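PDB 5LPE: kallikrein-10 from Homo sapiens, which is a secreted serine peptidase of the kallikrein subfamily with a tumour-suppressor role in breast and prostate cancer, and is inhibited by zinc. Local coordinates for residues W17-F22 / S37-A42; V74-Y79 / M224-K229; E93-L98 / I200-V205. All coordinates share one frame; numbering follows the deposited sequence.

Contact 1 of 3, residues W17-F22 / S37-A42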
loop_
_atom_site.group_PDB
_atom_site.type_symbol
_atom_site.label_atom_id
_atom_site.label_comp_id
_atom_site.label_asym_id
_atom_site.label_seq_id
_atom_site.Cartn_x
_atom_site.Cartn_y
_atom_site.Cartn_z
ATOM N N TRP A 17 -0.524 3.946 10.534
ATOM C CA TRP A 17 -0.491 2.620 9.935
ATOM C C TRP A 17 0.635 2.443 8.923
ATOM O O TRP A 17 0.803 1.341 8.401
ATOM C CB TRP A 17 -1.825 2.370 9.233
ATOM C CG TRP A 17 -2.201 3.564 8.383
ATOM C CD1 TRP A 17 -1.686 3.894 7.166
ATOM C CD2 TRP A 17 -3.135 4.603 8.715
ATOM N NE1 TRP A 17 -2.253 5.061 6.713
ATOM C CE2 TRP A 17 -3.148 5.512 7.644
ATOM C CE3 TRP A 17 -3.975 4.837 9.801
ATOM C CZ2 TRP A 17 -3.959 6.634 7.634
ATOM C CZ3 TRP A 17 -4.771 5.945 9.787
ATOM C CH2 TRP A 17 -4.763 6.829 8.716
ATOM N N GLN A 18 1.372 3.502 8.601
ATOM C CA GLN A 18 2.473 3.401 7.651
ATOM C C GLN A 18 3.556 2.461 8.167
ATOM O O GLN A 18 3.961 2.540 9.329
ATOM C CB GLN A 18 3.070 4.786 7.390
ATOM C CG GLN A 18 3.847 4.897 6.099
ATOM C CD GLN A 18 2.955 4.850 4.869
ATOM O OE1 GLN A 18 1.727 4.756 4.981
ATOM N NE2 GLN A 18 3.573 4.932 3.679
ATOM N N VAL A 19 4.036 1.574 7.291
ATOM C CA VAL A 19 5.011 0.543 7.641
ATOM C C VAL A 19 6.091 0.509 6.571
ATOM O O VAL A 19 5.781 0.449 5.375
ATOM C CB VAL A 19 4.367 -0.853 7.777
ATOM C CG1 VAL A 19 5.440 -1.904 8.036
ATOM C CG2 VAL A 19 3.315 -0.879 8.894
ATOM N N SER A 20 7.352 0.535 6.996
ATOM C CA SER A 20 8.491 0.314 6.112
ATOM C C SER A 20 9.017 -1.096 6.327
ATOM O O SER A 20 9.225 -1.518 7.470
ATOM C CB SER A 20 9.599 1.336 6.363
ATOM O OG SER A 20 9.734 1.615 7.739
ATOM N N LEU A 21 9.221 -1.821 5.232
ATOM C CA LEU A 21 9.686 -3.200 5.271
ATOM C C LEU A 21 11.119 -3.249 4.774
ATOM O O LEU A 21 11.437 -2.695 3.715
ATOM C CB LEU A 21 8.798 -4.113 4.419
ATOM C CG LEU A 21 7.397 -4.374 4.948
ATOM C CD1 LEU A 21 6.532 -5.001 3.889
ATOM C CD2 LEU A 21 7.470 -5.272 6.161
ATOM N N PHE A 22 11.978 -3.909 5.531
ATOM C CA PHE A 22 13.376 -4.027 5.162
ATOM C C PHE A 22 13.745 -5.485 4.944
ATOM O O PHE A 22 13.291 -6.366 5.681
ATOM C CB PHE A 22 14.278 -3.416 6.225
ATOM C CG PHE A 22 14.137 -1.944 6.346
ATOM C CD1 PHE A 22 13.182 -1.394 7.176
ATOM C CD2 PHE A 22 14.956 -1.099 5.627
ATOM C CE1 PHE A 22 13.046 -0.022 7.286
ATOM C CE2 PHE A 22 14.822 0.272 5.735
ATOM C CZ PHE A 22 13.868 0.807 6.563
ATOM N N SER A 37 -0.923 -7.521 14.757
ATOM C CA SER A 37 0.070 -8.506 14.342
ATOM C C SER A 37 0.249 -8.653 12.833
ATOM O O SER A 37 1.032 -9.509 12.416
ATOM C CB SER A 37 -0.251 -9.868 14.963
ATOM O OG SER A 37 0.260 -9.910 16.280
ATOM N N TRP A 38 -0.453 -7.880 11.999
ATOM C CA TRP A 38 -0.486 -8.157 10.569
ATOM C C TRP A 38 -0.244 -6.918 9.727
ATOM O O TRP A 38 -0.827 -5.859 9.970
ATOM C CB TRP A 38 -1.814 -8.759 10.157
ATOM C CG TRP A 38 -1.990 -10.143 10.613
ATOM C CD1 TRP A 38 -2.602 -10.553 11.749
ATOM C CD2 TRP A 38 -1.557 -11.328 9.930
ATOM N NE1 TRP A 38 -2.590 -11.922 11.816
ATOM C CE2 TRP A 38 -1.945 -12.420 10.714
ATOM C CE3 TRP A 38 -0.888 -11.565 8.717
ATOM C CZ2 TRP A 38 -1.686 -13.731 10.338
ATOM C CZ3 TRP A 38 -0.625 -12.860 8.352
ATOM C CH2 TRP A 38 -1.025 -13.930 9.152
ATOM N N VAL A 39 0.592 -7.083 8.703
ATOM C CA VAL A 39 0.901 -6.035 7.745
ATOM C C VAL A 39 0.561 -6.559 6.361
ATOM O O VAL A 39 0.763 -7.742 6.074
ATOM C CB VAL A 39 2.372 -5.596 7.827
ATOM C CG1 VAL A 39 2.680 -4.547 6.760
ATOM C CG2 VAL A 39 2.682 -5.049 9.193
ATOM N N LEU A 40 0.003 -5.698 5.518
ATOM C CA LEU A 40 -0.347 -6.085 4.168
ATOM C C LEU A 40 0.464 -5.268 3.183
ATOM O O LEU A 40 0.637 -4.056 3.350
ATOM C CB LEU A 40 -1.830 -5.909 3.877
ATOM C CG LEU A 40 -2.266 -6.336 2.463
ATOM C CD1 LEU A 40 -3.055 -7.612 2.442
ATOM C CD2 LEU A 40 -3.126 -5.260 1.910
ATOM N N THR A 41 0.937 -5.947 2.144
ATOM C CA THR A 41 1.783 -5.348 1.135
ATOM C C THR A 41 1.627 -6.139 -0.159
ATOM O O THR A 41 0.912 -7.141 -0.219
ATOM C CB THR A 41 3.239 -5.313 1.615
ATOM O OG1 THR A 41 4.064 -4.694 0.620
ATOM C CG2 THR A 41 3.746 -6.716 1.903
ATOM N N ALA A 42 2.324 -5.685 -1.195
ATOM C CA ALA A 42 2.274 -6.361 -2.480
ATOM C C ALA A 42 3.047 -7.668 -2.411
ATOM O O ALA A 42 4.127 -7.734 -1.825
ATOM C CB ALA A 42 2.843 -5.458 -3.571
#
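The interior of the N-terminal antiparallel barrel of the trypsin fold is where V19 and L21 of strand 18-23 meet V39 and T41 of strand 38-41. The two strands are not neighbours in the sheet. Strand 26-35 runs between them, and no hydrogen bond joins the two segments. Side chains alone make the contact, and they come from both strands into the barrel. V19 and V39 point at each other tip to tip, with CG1 of V19 4.0 Å from CG1 of V39. In both valines CG1 lies anti to the backbone N (chi1 176° in V19, 177° in V39), which turns this methyl toward the partner. Two residues further along each strand, L21 and T41 also meet end to end. CD1 of L21 touches CG2 of T41 at 3.8 Å. The hydroxyl of T41 is used otherwise: OG1 is hydrogen-bonded to the carbonyl O of A30 in strand 26-35. A52 and V54 pack on V19, and L99 on L21, so other strands share this core. Across the segments the contact is dispersive and lacks direction. The polar end of the buried threonine is satisfied by the strand between, which leaves its methyl for the leucine.

Contact 2 of 3, residues V74-Y79 / M224-K229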
loop_
_atom_site.group_PDB
_atom_site.type_symbol
_atom_site.label_atom_id
_atom_site.label_comp_id
_atom_site.label_asym_id
_atom_site.label_seq_id
_atom_site.Cartn_x
_atom_site.Cartn_y
_atom_site.Cartn_z
ATOM N N VAL A 74 1.975 -14.703 3.960
ATOM C CA VAL A 74 0.962 -15.405 3.191
ATOM C C VAL A 74 0.733 -14.612 1.911
ATOM O O VAL A 74 0.172 -13.509 1.919
ATOM C CB VAL A 74 -0.327 -15.600 3.997
ATOM C CG1 VAL A 74 -1.361 -16.346 3.178
ATOM C CG2 VAL A 74 -0.012 -16.370 5.269
ATOM N N VAL A 75 1.197 -15.162 0.820
ATOM C CA VAL A 75 0.967 -14.573 -0.482
ATOM C C VAL A 75 -0.399 -15.028 -0.954
ATOM O O VAL A 75 -0.818 -16.153 -0.662
ATOM C CB VAL A 75 2.090 -14.985 -1.444
ATOM C CG1 VAL A 75 1.725 -14.643 -2.868
ATOM C CG2 VAL A 75 3.389 -14.315 -1.037
ATOM N N HIS A 76 -1.125 -14.145 -1.628
ATOM C CA HIS A 76 -2.439 -14.531 -2.122
ATOM C C HIS A 76 -2.313 -15.786 -2.983
ATOM O O HIS A 76 -1.362 -15.904 -3.767
ATOM C CB HIS A 76 -3.088 -13.407 -2.931
ATOM C CG HIS A 76 -4.553 -13.608 -3.149
ATOM N ND1 HIS A 76 -5.066 -14.176 -4.295
ATOM C CD2 HIS A 76 -5.614 -13.353 -2.350
ATOM C CE1 HIS A 76 -6.381 -14.251 -4.196
ATOM N NE2 HIS A 76 -6.740 -13.758 -3.025
ATOM N N PRO A 77 -3.224 -16.754 -2.833
ATOM C CA PRO A 77 -3.095 -18.007 -3.597
ATOM C C PRO A 77 -3.124 -17.810 -5.104
ATOM O O PRO A 77 -2.417 -18.518 -5.829
ATOM C CB PRO A 77 -4.290 -18.831 -3.098
ATOM C CG PRO A 77 -5.243 -17.824 -2.497
ATOM C CD PRO A 77 -4.359 -16.793 -1.894
ATOM N N LYS A 78 -3.869 -16.835 -5.593
ATOM C CA LYS A 78 -3.983 -16.571 -7.019
ATOM C C LYS A 78 -2.841 -15.713 -7.556
ATOM O O LYS A 78 -2.879 -15.321 -8.726
ATOM C CB LYS A 78 -5.327 -15.905 -7.323
ATOM C CG LYS A 78 -6.539 -16.764 -7.002
ATOM C CD LYS A 78 -7.845 -15.969 -7.104
ATOM C CE LYS A 78 -9.043 -16.844 -6.770
ATOM N NZ LYS A 78 -8.910 -17.414 -5.407
ATOM N N TYR A 79 -1.845 -15.390 -6.741
ATOM C CA TYR A 79 -0.710 -14.618 -7.221
ATOM C C TYR A 79 0.069 -15.351 -8.314
ATOM O O TYR A 79 0.418 -14.768 -9.342
ATOM C CB TYR A 79 0.218 -14.285 -6.072
ATOM C CG TYR A 79 1.385 -13.441 -6.493
ATOM C CD1 TYR A 79 1.194 -12.260 -7.204
ATOM C CD2 TYR A 79 2.678 -13.807 -6.162
ATOM C CE1 TYR A 79 2.263 -11.477 -7.582
ATOM C CE2 TYR A 79 3.751 -13.029 -6.525
ATOM C CZ TYR A 79 3.538 -11.861 -7.235
ATOM O OH TYR A 79 4.618 -11.093 -7.602
ATOM N N MET A 224 -11.429 -8.861 0.785
ATOM C CA MET A 224 -11.725 -8.913 2.218
ATOM C C MET A 224 -11.935 -10.341 2.727
ATOM O O MET A 224 -11.563 -10.658 3.865
ATOM C CB MET A 224 -12.944 -8.050 2.534
ATOM C CG MET A 224 -12.654 -6.578 2.379
ATOM S SD MET A 224 -11.100 -6.257 3.186
ATOM C CE MET A 224 -11.591 -6.453 4.907
ATOM N N SER A 225 -12.538 -11.213 1.911
ATOM C CA SER A 225 -12.726 -12.598 2.329
ATOM C C SER A 225 -11.404 -13.230 2.725
ATOM O O SER A 225 -11.280 -13.811 3.808
ATOM C CB SER A 225 -13.389 -13.407 1.214
ATOM O OG SER A 225 -14.740 -13.013 1.033
ATOM N N TRP A 226 -10.401 -13.123 1.852
ATOM C CA TRP A 226 -9.092 -13.708 2.126
ATOM C C TRP A 226 -8.392 -12.990 3.273
ATOM O O TRP A 226 -7.860 -13.641 4.171
ATOM C CB TRP A 226 -8.235 -13.686 0.854
ATOM C CG TRP A 226 -6.826 -14.120 1.050
ATOM C CD1 TRP A 226 -6.380 -15.397 1.237
ATOM C CD2 TRP A 226 -5.661 -13.284 1.058
ATOM N NE1 TRP A 226 -5.013 -15.408 1.371
ATOM C CE2 TRP A 226 -4.545 -14.123 1.266
ATOM C CE3 TRP A 226 -5.454 -11.913 0.921
ATOM C CZ2 TRP A 226 -3.245 -13.630 1.345
ATOM C CZ3 TRP A 226 -4.156 -11.432 0.992
ATOM C CH2 TRP A 226 -3.073 -12.289 1.206
ATOM N N ILE A 227 -8.399 -11.648 3.276
ATOM C CA ILE A 227 -7.620 -10.896 4.266
ATOM C C ILE A 227 -8.101 -11.197 5.678
ATOM O O ILE A 227 -7.301 -11.379 6.601
ATOM C CB ILE A 227 -7.672 -9.386 3.973
ATOM C CG1 ILE A 227 -6.961 -9.071 2.673
ATOM C CG2 ILE A 227 -7.020 -8.594 5.111
ATOM C CD1 ILE A 227 -6.828 -7.599 2.429
ATOM N N ASN A 228 -9.410 -11.248 5.871
ATOM C CA ASN A 228 -9.931 -11.557 7.191
ATOM C C ASN A 228 -9.637 -12.994 7.580
ATOM O O ASN A 228 -9.526 -13.303 8.774
ATOM C CB ASN A 228 -11.430 -11.268 7.233
ATOM C CG ASN A 228 -11.715 -9.804 7.462
ATOM O OD1 ASN A 228 -11.031 -9.152 8.256
ATOM N ND2 ASN A 228 -12.712 -9.268 6.756
ATOM N N LYS A 229 -9.476 -13.873 6.592
ATOM C CA LYS A 229 -9.291 -15.284 6.891
ATOM C C LYS A 229 -7.864 -15.594 7.331
ATOM O O LYS A 229 -7.672 -16.375 8.267
ATOM C CB LYS A 229 -9.691 -16.139 5.686
ATOM C CG LYS A 229 -9.599 -17.632 5.959
ATOM C CD LYS A 229 -10.452 -18.434 4.995
ATOM C CE LYS A 229 -9.690 -18.823 3.724
ATOM N NZ LYS A 229 -10.648 -19.250 2.652
#
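W226 lays the face of its indole against the edge of the H76 imidazole. The pair is T-shaped: the planes stand at 73° and the H76 ring centroid is 4.6 Å from that of the indole five-membered ring. CD2 of H76 does the touching. It sits above the indole plane, offset toward the rim, 3.4 Å from CD2 of W226. The CA of H76 lies over the same indole, 4.2 Å from the centroid of the six-membered ring, in an off-centre CH-pi contact. With CG anti to the backbone N (chi1 174°), the W226 side chain reaches from the helix to the 74-79 segment. V74 meets the benzo end of the ring. Its CG1 packs on CZ2 of W226 at 3.8 Å, and its carbonyl O lies at the indole edge, in plane, 3.5 Å from CZ2. P77 CD approaches obliquely, 3.6 Å from W226 NE1, and also covers one face of the H76 ring. On the other side of CG, ND1 of H76 accepts a bond from the backbone N of K78 at 3.2 Å, within the turn from H76 to Y79. The donor stands well out of the ring plane. Y223 meets the H76 ring edge-to-face, H94 packs against it, and L98 packs on W226. The contact seats the C-terminal helix 224-230 on the N-terminal barrel, at the end of strand 66-75, as in trypsin-like peptidases. No hydrogen bond crosses it. The helix is thus joined to the barrel here through one indole, by aromatic, CH-pi and apolar contacts. The bond to ND1 may help to hold the imidazole, together with the packing of P77, Y223 and H94.

Contact 3 of 3, residues E93-L98 / I200-V205. With ZN (zinc ion), chain F; SO4 (sulfate ion), chain C.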
loop_
_atom_site.group_PDB
_atom_site.type_symbol
_atom_site.label_atom_id
_atom_site.label_comp_id
_atom_site.label_asym_id
_atom_site.label_seq_id
_atom_site.Cartn_x
_atom_site.Cartn_y
_atom_site.Cartn_z
ATOM N N GLU A 93 -0.122 -10.118 -10.977
ATOM C CA GLU A 93 -1.563 -10.081 -10.843
ATOM C C GLU A 93 -1.969 -10.775 -9.547
ATOM O O GLU A 93 -1.420 -11.831 -9.200
ATOM C CB GLU A 93 -2.215 -10.680 -12.096
ATOM C CG GLU A 93 -1.763 -10.018 -13.452
ATOM C CD GLU A 93 -1.567 -8.461 -13.446
ATOM O OE1 GLU A 93 -0.794 -7.961 -14.308
ATOM O OE2 GLU A 93 -2.183 -7.726 -12.628
ATOM N N HIS A 94 -2.908 -10.145 -8.822
ATOM C CA HIS A 94 -3.256 -10.501 -7.443
ATOM C C HIS A 94 -2.068 -10.334 -6.495
ATOM O O HIS A 94 -1.863 -11.157 -5.599
ATOM C CB HIS A 94 -3.793 -11.936 -7.319
ATOM C CG HIS A 94 -5.113 -12.180 -7.984
ATOM N ND1 HIS A 94 -6.256 -11.477 -7.663
ATOM C CD2 HIS A 94 -5.478 -13.084 -8.926
ATOM C CE1 HIS A 94 -7.264 -11.926 -8.392
ATOM N NE2 HIS A 94 -6.817 -12.900 -9.168
ATOM N N ASP A 95 -1.277 -9.264 -6.640
ATOM C CA ASP A 95 -0.086 -9.213 -5.796
ATOM C C ASP A 95 -0.487 -8.539 -4.495
ATOM O O ASP A 95 -0.539 -7.315 -4.387
ATOM C CB ASP A 95 1.112 -8.538 -6.467
ATOM C CG ASP A 95 0.813 -7.168 -7.010
ATOM O OD1 ASP A 95 -0.383 -6.823 -7.145
ATOM O OD2 ASP A 95 1.795 -6.448 -7.327
ATOM N N LEU A 96 -0.661 -9.386 -3.489
ATOM C CA LEU A 96 -1.045 -9.076 -2.127
ATOM C C LEU A 96 -0.317 -10.083 -1.264
ATOM O O LEU A 96 -0.236 -11.260 -1.614
ATOM C CB LEU A 96 -2.552 -9.211 -1.917
ATOM C CG LEU A 96 -3.299 -7.938 -1.559
ATOM C CD1 LEU A 96 -2.950 -6.866 -2.551
ATOM C CD2 LEU A 96 -4.781 -8.233 -1.542
ATOM N N MET A 97 0.223 -9.625 -0.152
ATOM C CA MET A 97 0.929 -10.526 0.742
ATOM C C MET A 97 0.652 -10.041 2.155
ATOM O O MET A 97 0.697 -8.832 2.422
ATOM C CB MET A 97 2.428 -10.534 0.419
ATOM C CG MET A 97 3.269 -11.429 1.267
ATOM S SD MET A 97 5.039 -11.352 0.851
ATOM C CE MET A 97 5.381 -9.607 0.953
ATOM N N LEU A 98 0.327 -10.971 3.043
ATOM C CA LEU A 98 0.103 -10.643 4.439
ATOM C C LEU A 98 1.339 -11.057 5.221
ATOM O O LEU A 98 1.779 -12.212 5.142
ATOM C CB LEU A 98 -1.178 -11.297 4.967
ATOM C CG LEU A 98 -2.386 -10.445 4.547
ATOM C CD1 LEU A 98 -3.692 -11.196 4.578
ATOM C CD2 LEU A 98 -2.467 -9.184 5.413
ATOM N N ILE A 200 -3.418 -1.320 -2.480
ATOM C CA ILE A 200 -1.977 -1.490 -2.312
ATOM C C ILE A 200 -1.309 -1.340 -3.675
ATOM O O ILE A 200 -1.729 -1.968 -4.649
ATOM C CB ILE A 200 -1.638 -2.850 -1.677
ATOM C CG1 ILE A 200 -2.233 -2.929 -0.267
ATOM C CG2 ILE A 200 -0.124 -3.060 -1.666
ATOM C CD1 ILE A 200 -1.485 -2.136 0.740
ATOM N N LEU A 201 -0.277 -0.501 -3.738
ATOM C CA LEU A 201 0.375 -0.163 -4.999
ATOM C C LEU A 201 1.005 -1.388 -5.643
ATOM O O LEU A 201 1.847 -2.054 -5.038
ATOM C CB LEU A 201 1.432 0.905 -4.748
ATOM C CG LEU A 201 2.230 1.408 -5.933
ATOM C CD1 LEU A 201 1.320 1.934 -7.024
ATOM C CD2 LEU A 201 3.142 2.476 -5.415
ATOM N N SER A 202 0.603 -1.669 -6.881
ATOM C CA SER A 202 1.107 -2.827 -7.610
ATOM C C SER A 202 2.184 -2.418 -8.611
ATOM O O SER A 202 3.332 -2.844 -8.471
ATOM C CB SER A 202 -0.034 -3.588 -8.306
ATOM O OG SER A 202 0.383 -4.862 -8.780
ATOM N N TRP A 203 1.832 -1.617 -9.622
ATOM C CA TRP A 203 2.790 -1.088 -10.593
ATOM C C TRP A 203 2.258 0.238 -11.122
ATOM O O TRP A 203 1.238 0.740 -10.658
ATOM C CB TRP A 203 3.049 -2.078 -11.734
ATOM C CG TRP A 203 1.783 -2.633 -12.312
ATOM C CD1 TRP A 203 1.024 -3.669 -11.815
ATOM C CD2 TRP A 203 1.116 -2.184 -13.489
ATOM N NE1 TRP A 203 -0.067 -3.885 -12.621
ATOM C CE2 TRP A 203 -0.035 -2.986 -13.651
ATOM C CE3 TRP A 203 1.379 -1.179 -14.422
ATOM C CZ2 TRP A 203 -0.907 -2.812 -14.691
ATOM C CZ3 TRP A 203 0.511 -1.009 -15.452
ATOM C CH2 TRP A 203 -0.622 -1.824 -15.587
ATOM N N GLY A 204 2.956 0.809 -12.099
ATOM C CA GLY A 204 2.542 2.059 -12.701
ATOM C C GLY A 204 3.178 3.301 -12.121
ATOM O O GLY A 204 2.653 4.400 -12.337
ATOM N N VAL A 205 4.262 3.164 -11.358
ATOM C CA VAL A 205 4.951 4.339 -10.841
ATOM C C VAL A 205 5.857 4.951 -11.903
ATOM O O VAL A 205 5.802 6.154 -12.171
ATOM C CB VAL A 205 5.741 3.976 -9.576
ATOM C CG1 VAL A 205 6.218 5.237 -8.886
ATOM C CG2 VAL A 205 4.894 3.137 -8.655
HETATM ZN ZN ZN F . 3.690 -6.391 -8.131
HETATM S S SO4 C . 6.319 0.290 -12.843
HETATM O O1 SO4 C . 7.376 0.705 -13.669
HETATM O O2 SO4 C . 6.379 -1.129 -12.944
HETATM O O3 SO4 C . 6.476 0.642 -11.451
HETATM O O4 SO4 C . 5.065 0.730 -13.366
#
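D95, probably the aspartate of the charge relay as in related peptidases, shares its carboxylate between a zinc ion and the hydroxyl of S202. OD2 of D95 binds the zinc at 2.1 Å. H44, the presumed relay histidine, and D92 complete the protein ligands of the metal. The zinc thus engages two members of the presumed triad, consistent with inhibition by this metal. S202 OG lies within hydrogen-bonding distance of both carboxylate oxygens, at 2.7 Å from OD1 and 2.6 Å from OD2 of D95. CG of D95 stands between its own backbone N and carbonyl carbon (chi1 53°), which turns the carboxylate toward S202.

The contact joins the two barrels of the trypsin fold. Residues 93-96 lead into strand 97-101 of the N-terminal barrel, and residues 200-203 end strand 196-203 of the C-terminal one. A serine against the relay aspartate at this place is familiar in the family. S202 and W203 both face V216 of the adjoining strand, forming a classic beta bulge. Further along the two segments, L96 CD1 packs on I200 CB at 4.3 Å. T218 also touches L96. At the outer end, OE2 of E93 lies near the indole edge of W203, 4.4 Å from NE1, too far for a hydrogen bond. The other oxygen of E93, OE1, is bonded to T91 OG1. Beyond the bulge the backbone N of G204 lies close to O4 of a sulfate that probably came with the crystallisation solution, too close to judge as a bond. V205 N makes a weak bond to O3 of the same sulfate.

In the fold
Contacts 1, 2 and 3 all reach the N-terminal barrel, and strand 97-101 links them. Its neighbours are strand 38-41 of contact 1 and strand 66-75 of contact 2. Probable hydrogen bonds run from M97 N to T41 O (2.6 Å) and from H76 N to L96 O (3.0 Å). Contact centres lie about 13 Å apart for 1 and 3 and for 2 and 3, and about 15 Å for 1 and 2. L40 points away from contact 1, and its CD1 packs on CD1 of I227 at 3.8 Å. The T41 side chain lies about 6 Å from that of S187, the presumed catalytic serine. The zinc lies about 9 Å from the T41 side chain and about 10 Å from that of V75.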